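Local coordinates for protein C-domain type II peptide synthetase (Streptomyces globisporus, PDB 4ZNM) that is a condensation-domain protein of the peptide synthetase type, with the two-lobed fold of that family, at residues P44-V49 / G403-D408; T127-R132 / V152-H157. All coordinates share one frame; numbering follows the deposited sequence. Where two conformers were deposited one is given.

Interaction 1: residues P44-V49 / G403-D408; sequences PMYHIV and GSDIPD
Met45 and Asp405 meet through their backbones: the N-H of Asp405 reaches the carbonyl of Met45 (N to O 2.8 Å). The bond is moderately straight, 155° at the hydrogen, and the donor stands 41° out of the carbonyl plane. Ser404 CA adds a CH...O contact to this same oxygen, which also accepts a weak bond from His47 N (3.0 Å), closing an inverse gamma turn centred on Tyr46.

Side-chain polar contact centres on the hydroxyl of Ser404, whose OG meets His47 ND1 at the ring edge in a hydrogen bond of 3.0 Å. With a His47 chi1 of 47°, CG stands over the backbone, flanked by N and C, and Met45 O lies over the centre of one ring face. NE2 bonds to Thr127 O, so the ring is held by both nitrogens. Two waters extend the bonding: one donates to His47 O and Asp405 O, and the other links Ser404 OG to Val49 N. Asp405 OD1 forms a salt bridge with Lys240.

Van der Waals contacts flank these bonds. The selenomethionine Met45, bent at chi2 and chi3, lays CE against Gly403 O (3.3 Å). Tyr46 turns its CD1 edge to Asp405 O (3.4 Å, near the ring plane), while CE1 touches Pro407 CD at 3.8 Å. The Asp405 carboxylate lies across the tyrosine, the two planes steeply inclined.

The contact is largely buried. Residues 403-408 lie on the way from strand 388-392, in the sheet of strand 47-55, to strand 410-416 of the other sheet; helix 110-125 meets Ser404 N through Glu125, and Ser404 O accepts a hydrogen bond from Trp244 NE1 of strand 242-249.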
loop_
_atom_site.group_PDB
_atom_site.type_symbol
_atom_site.label_atom_id
_atom_site.label_comp_id
_atom_site.label_asym_id
_atom_site.label_seq_id
_atom_site.Cartn_x
_atom_site.Cartn_y
_atom_site.Cartn_z
ATOM N N PRO A 44 -1.675 -2.581 16.716
ATOM C CA PRO A 44 -2.024 -3.897 16.153
ATOM C C PRO A 44 -2.927 -3.813 14.936
ATOM O O PRO A 44 -3.183 -4.865 14.373
ATOM C CB PRO A 44 -2.750 -4.593 17.303
ATOM C CG PRO A 44 -3.373 -3.467 18.090
ATOM C CD PRO A 44 -2.431 -2.269 17.944
HETATM N N MSE A 45 -3.400 -2.629 14.538
HETATM C CA MSE A 45 -4.202 -2.546 13.315
HETATM C C MSE A 45 -3.391 -2.053 12.115
HETATM O O MSE A 45 -3.924 -1.915 10.996
HETATM C CB MSE A 45 -5.436 -1.651 13.537
HETATM C CG MSE A 45 -6.398 -2.146 14.593
HETATM SE SE MSE A 45 -7.147 -3.962 14.131
HETATM C CE MSE A 45 -8.269 -3.407 12.619
ATOM N N TYR A 46 -2.107 -1.778 12.300
ATOM C CA TYR A 46 -1.325 -1.269 11.168
ATOM C C TYR A 46 -0.719 -2.472 10.455
ATOM O O TYR A 46 0.455 -2.835 10.631
ATOM C CB TYR A 46 -0.253 -0.264 11.619
ATOM C CG TYR A 46 0.441 0.377 10.479
ATOM C CD1 TYR A 46 -0.217 1.313 9.682
ATOM C CD2 TYR A 46 1.751 0.061 10.182
ATOM C CE1 TYR A 46 0.414 1.934 8.629
ATOM C CE2 TYR A 46 2.391 0.664 9.100
ATOM C CZ TYR A 46 1.716 1.602 8.345
ATOM O OH TYR A 46 2.327 2.199 7.265
ATOM N N HIS A 47 -1.579 -3.138 9.682
ATOM C CA HIS A 47 -1.205 -4.350 8.996
ATOM C C HIS A 47 -1.597 -4.287 7.531
ATOM O O HIS A 47 -2.227 -3.333 7.076
ATOM C CB HIS A 47 -1.833 -5.588 9.669
ATOM C CG HIS A 47 -3.288 -5.452 9.984
ATOM N ND1 HIS A 47 -4.224 -5.072 9.043
ATOM C CD2 HIS A 47 -3.967 -5.654 11.140
ATOM C CE1 HIS A 47 -5.421 -5.051 9.608
ATOM N NE2 HIS A 47 -5.295 -5.416 10.874
ATOM N N ILE A 48 -1.146 -5.285 6.787
ATOM C CA ILE A 48 -1.471 -5.387 5.378
ATOM C C ILE A 48 -1.988 -6.809 5.170
ATOM O O ILE A 48 -1.425 -7.755 5.730
ATOM C CB ILE A 48 -0.229 -5.051 4.486
ATOM C CG1 ILE A 48 -0.540 -5.217 3.004
ATOM C CG2 ILE A 48 0.948 -5.963 4.855
ATOM C CD1 ILE A 48 0.641 -4.691 2.088
ATOM N N VAL A 49 -3.061 -6.959 4.393
ATOM C CA VAL A 49 -3.684 -8.272 4.194
ATOM C C VAL A 49 -3.721 -8.545 2.719
ATOM O O VAL A 49 -3.844 -7.637 1.926
ATOM C CB VAL A 49 -5.117 -8.363 4.767
ATOM C CG1 VAL A 49 -5.134 -7.996 6.212
ATOM C CG2 VAL A 49 -6.047 -7.444 3.961
ATOM N N GLY A 403 -10.739 -1.470 9.515
ATOM C CA GLY A 403 -9.728 -2.318 8.916
ATOM C C GLY A 403 -8.327 -1.843 9.132
ATOM O O GLY A 403 -8.031 -1.188 10.148
ATOM N N SER A 404 -7.463 -2.139 8.161
ATOM C CA SER A 404 -6.057 -1.745 8.267
ATOM C C SER A 404 -5.934 -0.242 8.526
ATOM O O SER A 404 -6.636 0.580 7.937
ATOM C CB SER A 404 -5.272 -2.110 7.019
ATOM O OG SER A 404 -5.345 -3.507 6.720
ATOM N N ASP A 405 -5.055 0.098 9.443
ATOM C CA ASP A 405 -4.944 1.466 9.943
ATOM C C ASP A 405 -4.253 2.409 8.942
ATOM O O ASP A 405 -3.252 2.061 8.314
ATOM C CB ASP A 405 -4.194 1.406 11.288
ATOM C CG ASP A 405 -3.953 2.769 11.913
ATOM O OD1 ASP A 405 -4.793 3.194 12.750
ATOM O OD2 ASP A 405 -2.908 3.388 11.597
ATOM N N ILE A 406 -4.807 3.598 8.781
ATOM C CA ILE A 406 -4.112 4.731 8.177
ATOM C C ILE A 406 -3.710 5.676 9.313
ATOM O O ILE A 406 -4.587 6.220 9.979
ATOM C CB ILE A 406 -4.982 5.467 7.149
ATOM C CG1 ILE A 406 -5.265 4.581 5.955
ATOM C CG2 ILE A 406 -4.259 6.771 6.643
ATOM C CD1 ILE A 406 -6.303 5.189 5.009
ATOM N N PRO A 407 -2.392 5.859 9.545
ATOM C CA PRO A 407 -1.937 6.582 10.737
ATOM C C PRO A 407 -2.623 7.934 10.918
ATOM O O PRO A 407 -3.083 8.243 12.038
ATOM C CB PRO A 407 -0.421 6.753 10.490
ATOM C CG PRO A 407 -0.071 5.529 9.695
ATOM C CD PRO A 407 -1.256 5.302 8.790
ATOM N N ASP A 408 -2.717 8.725 9.852
ATOM C CA ASP A 408 -3.328 10.065 9.974
ATOM C C ASP A 408 -3.535 10.688 8.609
ATOM O O ASP A 408 -2.752 11.503 8.166
ATOM C CB ASP A 408 -2.449 10.969 10.864
ATOM C CG ASP A 408 -3.189 12.217 11.403
ATOM O OD1 ASP A 408 -4.263 12.588 10.895
ATOM O OD2 ASP A 408 -2.657 12.859 12.339
HETATM O O HOH W 1 -1.887 -0.603 7.210
HETATM O O HOH W 2 -4.553 -4.314 4.220
#

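Interaction 2: residues T127-R132 / V152-H157; sequences TGLSVR and VLIAHH. With NA (sodium ion), chain C.
Val131 sits over one face of the His156 imidazole, its CB 3.6 Å from the ring centroid and 8° off the normal, the geometry of a CH-pi contact. At the ring edge, in its plane, Leu129 O approaches CD2 at 3.1 Å. Both nitrogens have partners beyond these segments: ND1 bonds to Thr158 OG1 and NE2 to Gly43 O, which fixes the rotation of the ring. A first torsion of -156°, with CG opposite the backbone N, places the ring against Val131.

The second point of contact is aliphatic. Leu129 reaches the strand with CD2, which lies 3.6 Å from Ile154 O and 4.0 Å from Ile154 CG1, and also touches Ala155 CA. No hydrogen bond joins the two segments directly; the contact between them is this packing and the approach to the His156 ring.

His156 and His157 open the HHxxxD signature of condensation domains, at the end of strand 148-156. The loop 127-132 comes after helix 110-125 and leads to strand 137-143, the antiparallel neighbour of that strand.

Ser130 turns its side chain away from the strand at CB and binds the sodium ion through O and, in one of its two deposited conformers, through OG as well, each at 2.5 Å. A water at 2.2 Å from the sodium ion and the carbonyl oxygens of Glu133 and Pro135 supply the other ligands.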
loop_
_atom_site.group_PDB
_atom_site.type_symbol
_atom_site.label_atom_id
_atom_site.label_comp_id
_atom_site.label_asym_id
_atom_site.label_seq_id
_atom_site.Cartn_x
_atom_site.Cartn_y
_atom_site.Cartn_z
ATOM N N THR A 127 -9.146 -7.961 12.345
ATOM C CA THR A 127 -8.470 -8.456 13.532
ATOM C C THR A 127 -7.117 -7.764 13.700
ATOM O O THR A 127 -6.611 -7.137 12.773
ATOM C CB THR A 127 -8.270 -9.973 13.488
ATOM O OG1 THR A 127 -7.321 -10.321 12.465
ATOM C CG2 THR A 127 -9.596 -10.660 13.239
ATOM N N GLY A 128 -6.552 -7.852 14.904
ATOM C CA GLY A 128 -5.306 -7.159 15.224
ATOM C C GLY A 128 -4.093 -8.055 15.157
ATOM O O GLY A 128 -4.198 -9.281 15.187
ATOM N N LEU A 129 -2.929 -7.430 15.028
ATOM C CA LEU A 129 -1.674 -8.172 14.935
ATOM C C LEU A 129 -0.566 -7.260 15.476
ATOM O O LEU A 129 -0.180 -6.315 14.820
ATOM C CB LEU A 129 -1.426 -8.585 13.487
ATOM C CG LEU A 129 -0.113 -9.293 13.162
ATOM C CD1 LEU A 129 0.023 -10.529 13.996
ATOM C CD2 LEU A 129 -0.044 -9.672 11.685
ATOM N N SER A 130 -0.094 -7.551 16.677
ATOM C CA SER A 130 0.898 -6.725 17.362
ATOM C C SER A 130 2.226 -6.690 16.629
ATOM O O SER A 130 2.563 -7.629 15.895
ATOM C CB SER A 130 1.121 -7.256 18.769
ATOM O OG SER A 130 1.843 -8.469 18.712
ATOM N N VAL A 131 2.972 -5.599 16.815
ATOM C CA VAL A 131 4.362 -5.542 16.345
ATOM C C VAL A 131 5.329 -5.836 17.513
ATOM O O VAL A 131 6.522 -6.077 17.333
ATOM C CB VAL A 131 4.673 -4.164 15.702
ATOM C CG1 VAL A 131 4.778 -3.094 16.772
ATOM C CG2 VAL A 131 5.933 -4.291 14.849
ATOM N N ARG A 132 4.803 -5.795 18.723
ATOM C CA ARG A 132 5.650 -5.844 19.922
ATOM C C ARG A 132 6.097 -7.266 20.251
ATOM O O ARG A 132 7.040 -7.468 21.018
ATOM C CB ARG A 132 4.919 -5.221 21.118
ATOM C CG ARG A 132 4.803 -3.703 20.949
ATOM C CD ARG A 132 4.472 -2.955 22.258
ATOM N NE ARG A 132 3.152 -3.365 22.743
ATOM C CZ ARG A 132 2.004 -2.807 22.365
ATOM N NH1 ARG A 132 0.855 -3.250 22.861
ATOM N NH2 ARG A 132 1.994 -1.800 21.498
ATOM N N VAL A 152 -5.642 -16.427 3.130
ATOM C CA VAL A 152 -5.469 -15.037 3.568
ATOM C C VAL A 152 -4.221 -14.890 4.419
ATOM O O VAL A 152 -4.047 -15.572 5.416
ATOM C CB VAL A 152 -6.661 -14.513 4.374
ATOM C CG1 VAL A 152 -6.451 -13.039 4.771
ATOM C CG2 VAL A 152 -7.958 -14.687 3.586
ATOM N N LEU A 153 -3.348 -13.989 4.001
ATOM C CA LEU A 153 -2.216 -13.619 4.815
ATOM C C LEU A 153 -2.362 -12.213 5.399
ATOM O O LEU A 153 -2.877 -11.272 4.760
ATOM C CB LEU A 153 -0.942 -13.707 3.990
ATOM C CG LEU A 153 -0.694 -15.040 3.280
ATOM C CD1 LEU A 153 0.671 -14.959 2.553
ATOM C CD2 LEU A 153 -0.745 -16.203 4.278
ATOM N N ILE A 154 -1.877 -12.072 6.616
ATOM C CA ILE A 154 -1.835 -10.781 7.268
ATOM C C ILE A 154 -0.486 -10.596 7.919
ATOM O O ILE A 154 0.052 -11.498 8.543
ATOM C CB ILE A 154 -2.954 -10.644 8.278
ATOM C CG1 ILE A 154 -2.890 -9.266 8.929
ATOM C CG2 ILE A 154 -2.891 -11.759 9.275
ATOM C CD1 ILE A 154 -4.090 -8.982 9.803
ATOM N N ALA A 155 0.059 -9.404 7.734
ATOM C CA ALA A 155 1.382 -9.085 8.229
ATOM C C ALA A 155 1.397 -7.659 8.722
ATOM O O ALA A 155 0.699 -6.794 8.182
ATOM C CB ALA A 155 2.403 -9.259 7.126
ATOM N N HIS A 156 2.219 -7.401 9.726
ATOM C CA HIS A 156 2.331 -6.056 10.219
ATOM C C HIS A 156 2.999 -5.197 9.156
ATOM O O HIS A 156 3.969 -5.593 8.509
ATOM C CB HIS A 156 3.095 -5.993 11.533
ATOM C CG HIS A 156 2.741 -4.779 12.324
ATOM N ND1 HIS A 156 3.354 -3.556 12.136
ATOM C CD2 HIS A 156 1.770 -4.577 13.245
ATOM C CE1 HIS A 156 2.790 -2.660 12.933
ATOM N NE2 HIS A 156 1.827 -3.258 13.616
ATOM N N HIS A 157 2.457 -4.006 8.973
ATOM C CA HIS A 157 2.821 -3.177 7.833
ATOM C C HIS A 157 4.134 -2.410 8.069
ATOM O O HIS A 157 4.658 -1.750 7.150
ATOM C CB HIS A 157 1.624 -2.277 7.537
ATOM C CG HIS A 157 1.651 -1.612 6.189
ATOM N ND1 HIS A 157 2.542 -1.942 5.185
ATOM C CD2 HIS A 157 0.882 -0.619 5.690
ATOM C CE1 HIS A 157 2.316 -1.182 4.130
ATOM N NE2 HIS A 157 1.315 -0.367 4.410
HETATM NA NA NA C . 2.539 -9.935 16.839
HETATM O O HOH W 3 0.603 -10.824 17.564
#

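In the fold
Interactions 1 and 2 have centres 9 Å apart and touch directly, since strands 47-55 and 148-156 are antiparallel neighbours in the six-stranded sheet. Ile48 N and Ala155 O, 2.8 Å apart, probably form one rung between them; Pro44 O and Leu129 N, at 2.7 Å, probably join 44-49 to the loop 127-132. In chain order come 44-49, 127-132, 152-157 and 403-408, so both segments of interaction 2 fall within the span that interaction 1 brings together. Interaction 2 is local, whereas interaction 1 brings a distant linker between the two sheets against the strand beside the HHxxxD motif, consistent with the two-lobed condensation-domain fold.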